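Local coordinates for protein ribonucleoside-diphosphate reductase, alpha chain (Actinobacillus ureae ATCC 25976, PDB 6DQX) that probably reduces ribonucleoside diphosphates to their deoxy forms, as the catalytic subunit of a class Id ribonucleotide reductase, at residues A[74-77]-A[78-82]; A[117-120]-A[121-125]; A[140-143]-A[144-148]; A[294-297]-A[298-301]. All coordinates share one frame; numbering follows the deposited sequence.

Contact 1: A[74-77]-A[78-82]; sequences DKFY and HYMAR
K75 and Y79, one turn apart on helix 72-82, run side by side and end in a hydrogen bond from K75 NZ to Y79 OH, 3.0 Å long. The lysine chain is extended at first and then bends twice, with chi3 at 72° and chi4 at 75°, which turns the amine end to the phenol oxygen. The same two residues are also joined by the backbone bond from Y79 N to K75 O, 3.1 Å long and nearly straight. A second pair, F76 and M80, sits one residue further along and also points one way. Here M80 CG packs 3.7 Å from F76 CE1, and the sulfur makes an oblique Met-aromatic contact, with M80 SD 4.8 Å from the centroid of the F76 ring. The F76 ring also meets F85 and F315, while M80 reaches I56 of helix 52-67 and strand 85-87. Y77 faces another way, its ring meeting F30 edge-to-face and R57 in a cation-pi contact. Both pairs are thus packed into the fold, K75 and Y79 against V311 of helix 308-327, but the first ends in a polar link: K75 NZ donates to the Y79 hydroxyl, consistent with a fixed position, and has E307 as a long, weak ion partner.

Contact 2: A[117-120]-A[121-125]; sequences IMVT and TAEVG
This is a contact between residues three and four apart within helix 114-130, the crossover helix of a beta-alpha-beta unit between parallel strands 105-109 and 134-137, and it illustrates how one short length of helix can serve both a protein core and a subunit interface. The carbonyl of I117 receives two bonds from a single residue. T121 N lies 2.9 Å from I117 O, in the regular helical position, and T121 OG1 donates to the same oxygen from 2.8 Å. The hydroxyl arrives from 40° out of the carbonyl plane, reaching back along the helix because OG1 stands beside the backbone N, at chi1 -59°. A buried polar group is thus satisfied by its own helix, and the rotation of the threonine is fixed. T121 also packs on L163 and F164 of helix 156-170 and on T121 of the second subunit, with A122 meeting M118 of that subunit close by.

Along another side of the helix, the extended E123 chain passes at a slant over T120, with E123 OE1 3.5 Å from T120 CA. Its carboxylate is gripped by R335 through a salt bridge and by the hydroxyls of S108 and S287, so the buried group has several polar partners, consistent with a charged form. T120 OG1 bonds to E116 O, one turn earlier, and to R335, which therefore joins the two side chains. V124 CG2, the branch beside the backbone N, lies 3.3 Å from T120 O, the acceptor of V124 N.

Contact 3: A[140-143]-A[144-148]; sequences DIRP and RGSAI. With EDO (1,2-ethanediol), chain H.
P143 to S146 form a type II beta turn, closed by the bond from S146 N to P143 O, 3.1 Å long, in a length of chain without regular helix or strand. G145 occupies its third position with a positive phi of 97°, where a side chain would run into the preceding carbonyl oxygen. S146 then uses its hydroxyl on the same acceptor: a chi1 of -60° sets OG beside its own backbone N, S146 OG lies 2.9 Å from P143 O, and both donors come from the same face of the carbonyl plane. The hydroxyl also rests against the proline ring, with S146 OG 3.3 Å from P143 CD.

R142, bent at chi3 (-66°), brings its guanidinium to the returning chain, with R142 NH2 3.6 Å from I148 CG2. The group meets S146 CB at the edge, in plane, and A147 O over one face, an approach too poorly angled for a hydrogen bond. A salt bridge from R142 NE to D112 anchors it, and a 1,2-ethanediol, probably from the crystallisation liquor, bonds to D112 as well. R144 makes a salt bridge with E194, while backbone bonds from G145 and S146 to S154 join two parts of the surface loop between strand 134-137 and helix 156-170. I148 also packs on K129 of the second subunit. The diol makes a weak hydrogen bond with the arginine, R142 NH1 lying 3.0 Å from its O1.

Contact 4: A[294-297]-A[298-301]; sequences SMNL and LYFD
The main chain leaves strand 288-296 at N296, makes a short 3-10 turn through L297 and L298, and enters helix 300-303 behind Y299 at the N-cap position. Two backbone bonds mark this bend, from Y299 N to N296 O at 3.2 Å and from F300 N to L297 O at 3.0 Å.

N296 doubles the grip with its side chain. A chi1 of -173° swings its amide beside its own carbonyl carbon and close to L298, and N296 OD1 accepts from L298 N at 3.2 Å. The donor stands 50° out of the amide carbonyl plane, so neither lone-pair direction is used. The same oxygen lies 3.3 Å from L298 CB. On the nitrogen side, N296 ND2 comes within 3.5 Å of Y299 CE2, the amide and ring planes being 68° apart, while its hydrogen-bond partner is the carbonyl of G83. L298 CG in turn lies over one face of the Y299 ring, offset toward the rim; that ring also has R27 as a cation-pi partner. F300 packs on helix 367-395 and meets W303 edge-to-face.

One asparagine thus serves three roles at the end of a strand: its backbone oxygen starts the turn and also accepts from W303, its amide oxygen takes up a second backbone N-H, and its amide nitrogen ties the bend to the chain that follows helix 72-82.

In the fold
All four contacts are local and follow in series from the N terminus, so none nests in or crosses another. Contact 1 lies within helix 72-82 and contact 2 within helix 114-130, about 40 Å away between centres. Contact 3 is a turn in the loop after strand 134-137, the strand that follows helix 114-130; its nearest atoms are about 5 Å from contact 2, and both approach the second subunit. Contact 4 closes the bend from strand 288-296 into helix 300-303. Although distant in sequence from contact 1, it touches it, with R82 O 3.7 Å from Y299 CE2. Contacts 1 and 4 lie on the same side of the chain's centre; contact 3 is opposite both, and contact 2 is opposite contact 4.

Contact 1: A[74-77]-A[78-82]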
loop_
_atom_site.group_PDB
_atom_site.type_symbol
_atom_site.label_atom_id
_atom_site.label_comp_id
_atom_site.label_asym_id
_atom_site.label_seq_id
_atom_site.Cartn_x
_atom_site.Cartn_y
_atom_site.Cartn_z
ATOM N N ASP A 74 -4.347 3.203 44.937
ATOM C CA ASP A 74 -3.447 3.856 45.887
ATOM C C ASP A 74 -2.071 3.178 45.941
ATOM O O ASP A 74 -1.057 3.866 46.082
ATOM C CB ASP A 74 -4.071 3.956 47.292
ATOM C CG ASP A 74 -5.205 4.977 47.360
ATOM O OD1 ASP A 74 -5.315 5.871 46.484
ATOM O OD2 ASP A 74 -6.009 4.867 48.296
ATOM N N LYS A 75 -2.045 1.862 45.767
ATOM C CA LYS A 75 -0.757 1.132 45.673
ATOM C C LYS A 75 -0.006 1.536 44.423
ATOM O O LYS A 75 1.157 1.913 44.496
ATOM C CB LYS A 75 -0.958 -0.374 45.689
ATOM C CG LYS A 75 -1.003 -0.971 47.081
ATOM C CD LYS A 75 -0.909 -2.495 47.067
ATOM C CE LYS A 75 0.486 -3.007 46.703
ATOM N NZ LYS A 75 1.519 -2.877 47.780
ATOM N N PHE A 76 -0.691 1.481 43.273
ATOM C CA PHE A 76 -0.072 1.914 42.021
ATOM C C PHE A 76 0.390 3.373 42.092
ATOM O O PHE A 76 1.509 3.703 41.689
ATOM C CB PHE A 76 -1.055 1.687 40.872
ATOM C CG PHE A 76 -0.516 2.049 39.527
ATOM C CD1 PHE A 76 -0.679 3.331 39.032
ATOM C CD2 PHE A 76 0.063 1.084 38.710
ATOM C CE1 PHE A 76 -0.200 3.676 37.777
ATOM C CE2 PHE A 76 0.528 1.415 37.449
ATOM C CZ PHE A 76 0.383 2.706 36.977
ATOM N N TYR A 77 -0.461 4.251 42.630
ATOM C CA TYR A 77 -0.122 5.667 42.772
ATOM C C TYR A 77 1.113 5.871 43.662
ATOM O O TYR A 77 2.024 6.637 43.305
ATOM C CB TYR A 77 -1.330 6.453 43.314
ATOM C CG TYR A 77 -1.163 7.960 43.272
ATOM C CD1 TYR A 77 -1.429 8.679 42.104
ATOM C CD2 TYR A 77 -0.750 8.668 44.393
ATOM C CE1 TYR A 77 -1.287 10.059 42.067
ATOM C CE2 TYR A 77 -0.602 10.054 44.362
ATOM C CZ TYR A 77 -0.879 10.739 43.190
ATOM O OH TYR A 77 -0.746 12.106 43.139
ATOM N N HIS A 78 1.178 5.131 44.768
ATOM C CA HIS A 78 2.327 5.193 45.676
ATOM C C HIS A 78 3.622 4.840 44.976
ATOM O O HIS A 78 4.620 5.569 45.066
ATOM C CB HIS A 78 2.141 4.304 46.926
ATOM C CG HIS A 78 3.354 4.261 47.809
ATOM N ND1 HIS A 78 3.801 5.361 48.510
ATOM C CD2 HIS A 78 4.233 3.264 48.076
ATOM C CE1 HIS A 78 4.904 5.042 49.170
ATOM N NE2 HIS A 78 5.187 3.776 48.921
ATOM N N TYR A 79 3.616 3.725 44.253
ATOM C CA TYR A 79 4.808 3.342 43.532
ATOM C C TYR A 79 5.205 4.334 42.442
ATOM O O TYR A 79 6.420 4.629 42.277
ATOM C CB TYR A 79 4.676 1.912 43.008
ATOM C CG TYR A 79 4.575 0.859 44.100
ATOM C CD1 TYR A 79 5.344 0.936 45.278
ATOM C CD2 TYR A 79 3.737 -0.243 43.944
ATOM C CE1 TYR A 79 5.262 -0.047 46.261
ATOM C CE2 TYR A 79 3.646 -1.223 44.919
ATOM C CZ TYR A 79 4.400 -1.128 46.068
ATOM O OH TYR A 79 4.307 -2.123 47.017
ATOM N N MET A 80 4.216 4.900 41.741
ATOM C CA MET A 80 4.497 6.019 40.839
ATOM C C MET A 80 5.164 7.169 41.574
ATOM O O MET A 80 6.172 7.746 41.094
ATOM C CB MET A 80 3.221 6.508 40.120
ATOM C CG MET A 80 2.654 5.537 39.094
ATOM S SD MET A 80 3.649 5.407 37.598
ATOM C CE MET A 80 3.237 6.964 36.811
ATOM N N ALA A 81 4.572 7.538 42.710
ATOM C CA ALA A 81 5.091 8.627 43.568
ATOM C C ALA A 81 6.546 8.435 44.001
ATOM O O ALA A 81 7.319 9.389 44.018
ATOM C CB ALA A 81 4.181 8.826 44.787
ATOM N N ARG A 82 6.938 7.190 44.297
ATOM C CA ARG A 82 8.310 6.899 44.703
ATOM C C ARG A 82 9.311 6.803 43.555
ATOM O O ARG A 82 10.509 6.677 43.813
ATOM C CB ARG A 82 8.359 5.621 45.544
ATOM C CG ARG A 82 7.498 5.626 46.809
ATOM C CD ARG A 82 7.568 6.933 47.602
ATOM N NE ARG A 82 8.896 7.156 48.126
ATOM C CZ ARG A 82 9.435 8.336 48.429
ATOM N NH1 ARG A 82 8.767 9.481 48.252
ATOM N NH2 ARG A 82 10.676 8.366 48.893
#

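Contact 2: A[117-120]-A[121-125]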
loop_
_atom_site.group_PDB
_atom_site.type_symbol
_atom_site.label_atom_id
_atom_site.label_comp_id
_atom_site.label_asym_id
_atom_site.label_seq_id
_atom_site.Cartn_x
_atom_site.Cartn_y
_atom_site.Cartn_z
ATOM N N ILE A 117 -0.143 -10.361 1.493
ATOM C CA ILE A 117 0.603 -9.108 1.405
ATOM C C ILE A 117 -0.322 -7.907 1.619
ATOM O O ILE A 117 0.045 -6.980 2.340
ATOM C CB ILE A 117 1.441 -9.033 0.101
ATOM C CG1 ILE A 117 2.573 -10.070 0.163
ATOM C CG2 ILE A 117 2.032 -7.655 -0.146
ATOM C CD1 ILE A 117 3.094 -10.468 -1.200
ATOM N N MET A 118 -1.527 -7.908 1.024
ATOM C CA MET A 118 -2.453 -6.798 1.263
ATOM C C MET A 118 -3.013 -6.742 2.687
ATOM O O MET A 118 -3.230 -5.645 3.231
ATOM C CB MET A 118 -3.614 -6.790 0.256
ATOM C CG MET A 118 -3.207 -6.549 -1.187
ATOM S SD MET A 118 -2.017 -5.227 -1.483
ATOM C CE MET A 118 -0.597 -6.158 -1.819
ATOM N N VAL A 119 -3.237 -7.898 3.295
ATOM C CA VAL A 119 -3.653 -7.948 4.706
ATOM C C VAL A 119 -2.621 -7.217 5.587
ATOM O O VAL A 119 -2.974 -6.340 6.372
ATOM C CB VAL A 119 -3.845 -9.391 5.209
ATOM C CG1 VAL A 119 -3.946 -9.440 6.731
ATOM C CG2 VAL A 119 -5.083 -10.037 4.574
ATOM N N THR A 120 -1.355 -7.542 5.376
ATOM C CA THR A 120 -0.258 -6.921 6.122
ATOM C C THR A 120 -0.117 -5.431 5.800
ATOM O O THR A 120 0.083 -4.628 6.694
ATOM C CB THR A 120 1.071 -7.663 5.893
ATOM O OG1 THR A 120 0.860 -9.055 6.086
ATOM C CG2 THR A 120 2.170 -7.147 6.859
ATOM N N THR A 121 -0.296 -5.057 4.526
ATOM C CA THR A 121 -0.262 -3.661 4.120
ATOM C C THR A 121 -1.297 -2.815 4.876
ATOM O O THR A 121 -0.981 -1.735 5.389
ATOM C CB THR A 121 -0.448 -3.532 2.567
ATOM O OG1 THR A 121 0.599 -4.251 1.919
ATOM C CG2 THR A 121 -0.369 -2.126 2.108
ATOM N N ALA A 122 -2.527 -3.321 4.959
ATOM C CA ALA A 122 -3.585 -2.613 5.644
ATOM C C ALA A 122 -3.313 -2.560 7.164
ATOM O O ALA A 122 -3.598 -1.547 7.779
ATOM C CB ALA A 122 -4.939 -3.254 5.344
ATOM N N GLU A 123 -2.753 -3.617 7.749
ATOM C CA GLU A 123 -2.361 -3.594 9.197
ATOM C C GLU A 123 -1.389 -2.484 9.463
ATOM O O GLU A 123 -1.632 -1.636 10.338
ATOM C CB GLU A 123 -1.724 -4.906 9.635
ATOM C CG GLU A 123 -2.648 -6.094 9.808
ATOM C CD GLU A 123 -1.866 -7.369 10.102
ATOM O OE1 GLU A 123 -0.753 -7.538 9.568
ATOM O OE2 GLU A 123 -2.355 -8.227 10.859
ATOM N N VAL A 124 -0.309 -2.464 8.674
ATOM C CA VAL A 124 0.723 -1.449 8.796
ATOM C C VAL A 124 0.186 -0.025 8.584
ATOM O O VAL A 124 0.538 0.915 9.316
ATOM C CB VAL A 124 1.932 -1.756 7.883
ATOM C CG1 VAL A 124 2.958 -0.625 7.929
ATOM C CG2 VAL A 124 2.593 -3.071 8.273
ATOM N N GLY A 125 -0.694 0.155 7.599
ATOM C CA GLY A 125 -1.337 1.426 7.427
ATOM C C GLY A 125 -2.114 1.895 8.631
ATOM O O GLY A 125 -1.939 3.027 9.077
#

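Contact 3: A[140-143]-A[144-148]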
loop_
_atom_site.group_PDB
_atom_site.type_symbol
_atom_site.label_atom_id
_atom_site.label_comp_id
_atom_site.label_asym_id
_atom_site.label_seq_id
_atom_site.Cartn_x
_atom_site.Cartn_y
_atom_site.Cartn_z
ATOM N N ASP A 140 9.263 -15.792 4.119
ATOM C CA ASP A 140 8.515 -16.832 3.419
ATOM C C ASP A 140 7.968 -16.369 2.065
ATOM O O ASP A 140 7.345 -17.161 1.361
ATOM C CB ASP A 140 7.417 -17.418 4.321
ATOM C CG ASP A 140 7.970 -18.431 5.337
ATOM O OD1 ASP A 140 9.096 -18.924 5.174
ATOM O OD2 ASP A 140 7.241 -18.763 6.284
ATOM N N ILE A 141 8.224 -15.119 1.696
ATOM C CA ILE A 141 7.956 -14.648 0.321
ATOM C C ILE A 141 8.968 -15.309 -0.627
ATOM O O ILE A 141 10.190 -15.265 -0.412
ATOM C CB ILE A 141 8.039 -13.111 0.221
ATOM C CG1 ILE A 141 6.977 -12.451 1.111
ATOM C CG2 ILE A 141 7.877 -12.662 -1.228
ATOM C CD1 ILE A 141 7.162 -10.965 1.299
ATOM N N ARG A 142 8.483 -15.892 -1.719
ATOM C CA ARG A 142 9.393 -16.551 -2.646
ATOM C C ARG A 142 10.321 -15.499 -3.277
ATOM O O ARG A 142 9.903 -14.366 -3.466
ATOM C CB ARG A 142 8.623 -17.306 -3.717
ATOM C CG ARG A 142 8.193 -18.711 -3.301
ATOM C CD ARG A 142 7.309 -19.369 -4.357
ATOM N NE ARG A 142 6.023 -18.675 -4.488
ATOM C CZ ARG A 142 5.728 -17.694 -5.344
ATOM N NH1 ARG A 142 4.505 -17.168 -5.327
ATOM N NH2 ARG A 142 6.624 -17.223 -6.210
ATOM N N PRO A 143 11.578 -15.866 -3.564
ATOM C CA PRO A 143 12.585 -14.915 -4.052
ATOM C C PRO A 143 12.416 -14.503 -5.522
ATOM O O PRO A 143 11.657 -15.138 -6.259
ATOM C CB PRO A 143 13.898 -15.668 -3.858
ATOM C CG PRO A 143 13.533 -17.099 -3.941
ATOM C CD PRO A 143 12.141 -17.218 -3.395
ATOM N N ARG A 144 13.118 -13.441 -5.914
ATOM C CA ARG A 144 13.049 -12.907 -7.272
ATOM C C ARG A 144 13.361 -14.033 -8.255
ATOM O O ARG A 144 14.321 -14.778 -8.065
ATOM C CB ARG A 144 14.052 -11.769 -7.455
ATOM C CG ARG A 144 13.946 -11.056 -8.796
ATOM C CD ARG A 144 14.986 -9.957 -8.918
ATOM N NE ARG A 144 14.689 -8.838 -8.030
ATOM C CZ ARG A 144 13.754 -7.908 -8.238
ATOM N NH1 ARG A 144 12.958 -7.929 -9.314
ATOM N NH2 ARG A 144 13.596 -6.941 -7.337
ATOM N N GLY A 145 12.523 -14.169 -9.283
ATOM C CA GLY A 145 12.706 -15.203 -10.311
ATOM C C GLY A 145 11.885 -16.470 -10.126
ATOM O O GLY A 145 11.840 -17.304 -11.028
ATOM N N SER A 146 11.238 -16.644 -8.976
ATOM C CA SER A 146 10.384 -17.821 -8.741
ATOM C C SER A 146 9.160 -17.796 -9.654
ATOM O O SER A 146 8.633 -16.726 -9.951
ATOM C CB SER A 146 9.914 -17.847 -7.286
ATOM O OG SER A 146 11.014 -17.916 -6.419
ATOM N N ALA A 147 8.698 -18.969 -10.070
ATOM C CA ALA A 147 7.523 -19.080 -10.947
ATOM C C ALA A 147 6.230 -18.680 -10.216
ATOM O O ALA A 147 6.099 -18.927 -9.016
ATOM C CB ALA A 147 7.409 -20.499 -11.482
ATOM N N ILE A 148 5.295 -18.055 -10.942
ATOM C CA ILE A 148 3.974 -17.675 -10.395
ATOM C C ILE A 148 2.814 -18.078 -11.311
ATOM O O ILE A 148 3.004 -18.324 -12.503
ATOM C CB ILE A 148 3.874 -16.156 -10.089
ATOM C CG1 ILE A 148 4.393 -15.299 -11.255
ATOM C CG2 ILE A 148 4.644 -15.823 -8.822
ATOM C CD1 ILE A 148 4.083 -13.821 -11.108
HETATM C C1 EDO H . 3.257 -13.204 -5.232
HETATM O O1 EDO H . 3.004 -14.574 -5.548
HETATM C C2 EDO H . 3.923 -13.154 -3.865
HETATM O O2 EDO H . 5.170 -13.861 -3.907
#

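Contact 4: A[294-297]-A[298-301]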
loop_
_atom_site.group_PDB
_atom_site.type_symbol
_atom_site.label_atom_id
_atom_site.label_comp_id
_atom_site.label_asym_id
_atom_site.label_seq_id
_atom_site.Cartn_x
_atom_site.Cartn_y
_atom_site.Cartn_z
ATOM N N SER A 294 8.151 -0.220 32.781
ATOM C CA SER A 294 9.531 -0.503 33.230
ATOM C C SER A 294 9.770 -0.199 34.698
ATOM O O SER A 294 9.291 0.811 35.234
ATOM C CB SER A 294 10.536 0.289 32.396
ATOM O OG SER A 294 10.169 0.300 31.004
ATOM N N MET A 295 10.517 -1.089 35.331
ATOM C CA MET A 295 10.952 -0.882 36.708
ATOM C C MET A 295 12.222 -0.039 36.757
ATOM O O MET A 295 13.146 -0.286 36.021
ATOM C CB MET A 295 11.215 -2.221 37.387
ATOM C CG MET A 295 9.973 -3.085 37.620
ATOM S SD MET A 295 8.695 -2.382 38.663
ATOM C CE MET A 295 9.573 -2.053 40.183
ATOM N N ASN A 296 12.270 0.922 37.682
ATOM C CA ASN A 296 13.416 1.798 37.822
ATOM C C ASN A 296 14.404 1.123 38.756
ATOM O O ASN A 296 14.221 1.140 39.983
ATOM C CB ASN A 296 12.994 3.137 38.420
ATOM C CG ASN A 296 14.102 4.153 38.436
ATOM O OD1 ASN A 296 15.238 3.861 38.089
ATOM N ND2 ASN A 296 13.786 5.367 38.913
ATOM N N LEU A 297 15.460 0.577 38.172
ATOM C CA LEU A 297 16.477 -0.147 38.959
ATOM C C LEU A 297 17.286 0.739 39.898
ATOM O O LEU A 297 17.915 0.220 40.839
ATOM C CB LEU A 297 17.419 -0.893 38.044
ATOM C CG LEU A 297 16.772 -1.897 37.089
ATOM C CD1 LEU A 297 17.831 -2.679 36.353
ATOM C CD2 LEU A 297 15.789 -2.848 37.758
ATOM N N LEU A 298 17.273 2.064 39.697
ATOM C CA LEU A 298 17.920 2.963 40.666
ATOM C C LEU A 298 17.447 2.672 42.087
ATOM O O LEU A 298 18.228 2.777 43.056
ATOM C CB LEU A 298 17.641 4.427 40.318
ATOM C CG LEU A 298 18.166 5.502 41.288
ATOM C CD1 LEU A 298 19.662 5.344 41.470
ATOM C CD2 LEU A 298 17.847 6.890 40.747
ATOM N N TYR A 299 16.172 2.314 42.225
ATOM C CA TYR A 299 15.578 2.058 43.522
ATOM C C TYR A 299 15.399 0.591 43.860
ATOM O O TYR A 299 14.580 0.252 44.710
ATOM C CB TYR A 299 14.245 2.829 43.608
ATOM C CG TYR A 299 14.418 4.320 43.442
ATOM C CD1 TYR A 299 15.298 5.039 44.261
ATOM C CD2 TYR A 299 13.718 5.028 42.452
ATOM C CE1 TYR A 299 15.473 6.404 44.103
ATOM C CE2 TYR A 299 13.898 6.398 42.285
ATOM C CZ TYR A 299 14.760 7.084 43.117
ATOM O OH TYR A 299 14.930 8.443 42.962
ATOM N N PHE A 300 16.166 -0.291 43.213
ATOM C CA PHE A 300 16.045 -1.740 43.450
ATOM C C PHE A 300 16.048 -2.095 44.935
ATOM O O PHE A 300 15.191 -2.861 45.407
ATOM C CB PHE A 300 17.152 -2.517 42.732
ATOM C CG PHE A 300 17.119 -3.998 43.000
ATOM C CD1 PHE A 300 16.124 -4.799 42.451
ATOM C CD2 PHE A 300 18.063 -4.589 43.836
ATOM C CE1 PHE A 300 16.070 -6.160 42.724
ATOM C CE2 PHE A 300 18.011 -5.953 44.100
ATOM C CZ PHE A 300 17.025 -6.739 43.547
ATOM N N ASP A 301 16.987 -1.517 45.665
ATOM C CA ASP A 301 17.129 -1.840 47.096
ATOM C C ASP A 301 15.954 -1.343 47.945
ATOM O O ASP A 301 15.743 -1.855 49.054
ATOM C CB ASP A 301 18.491 -1.380 47.607
ATOM C CG ASP A 301 19.601 -2.258 47.082
ATOM O OD1 ASP A 301 19.383 -3.475 47.104
ATOM O OD2 ASP A 301 20.661 -1.764 46.635
#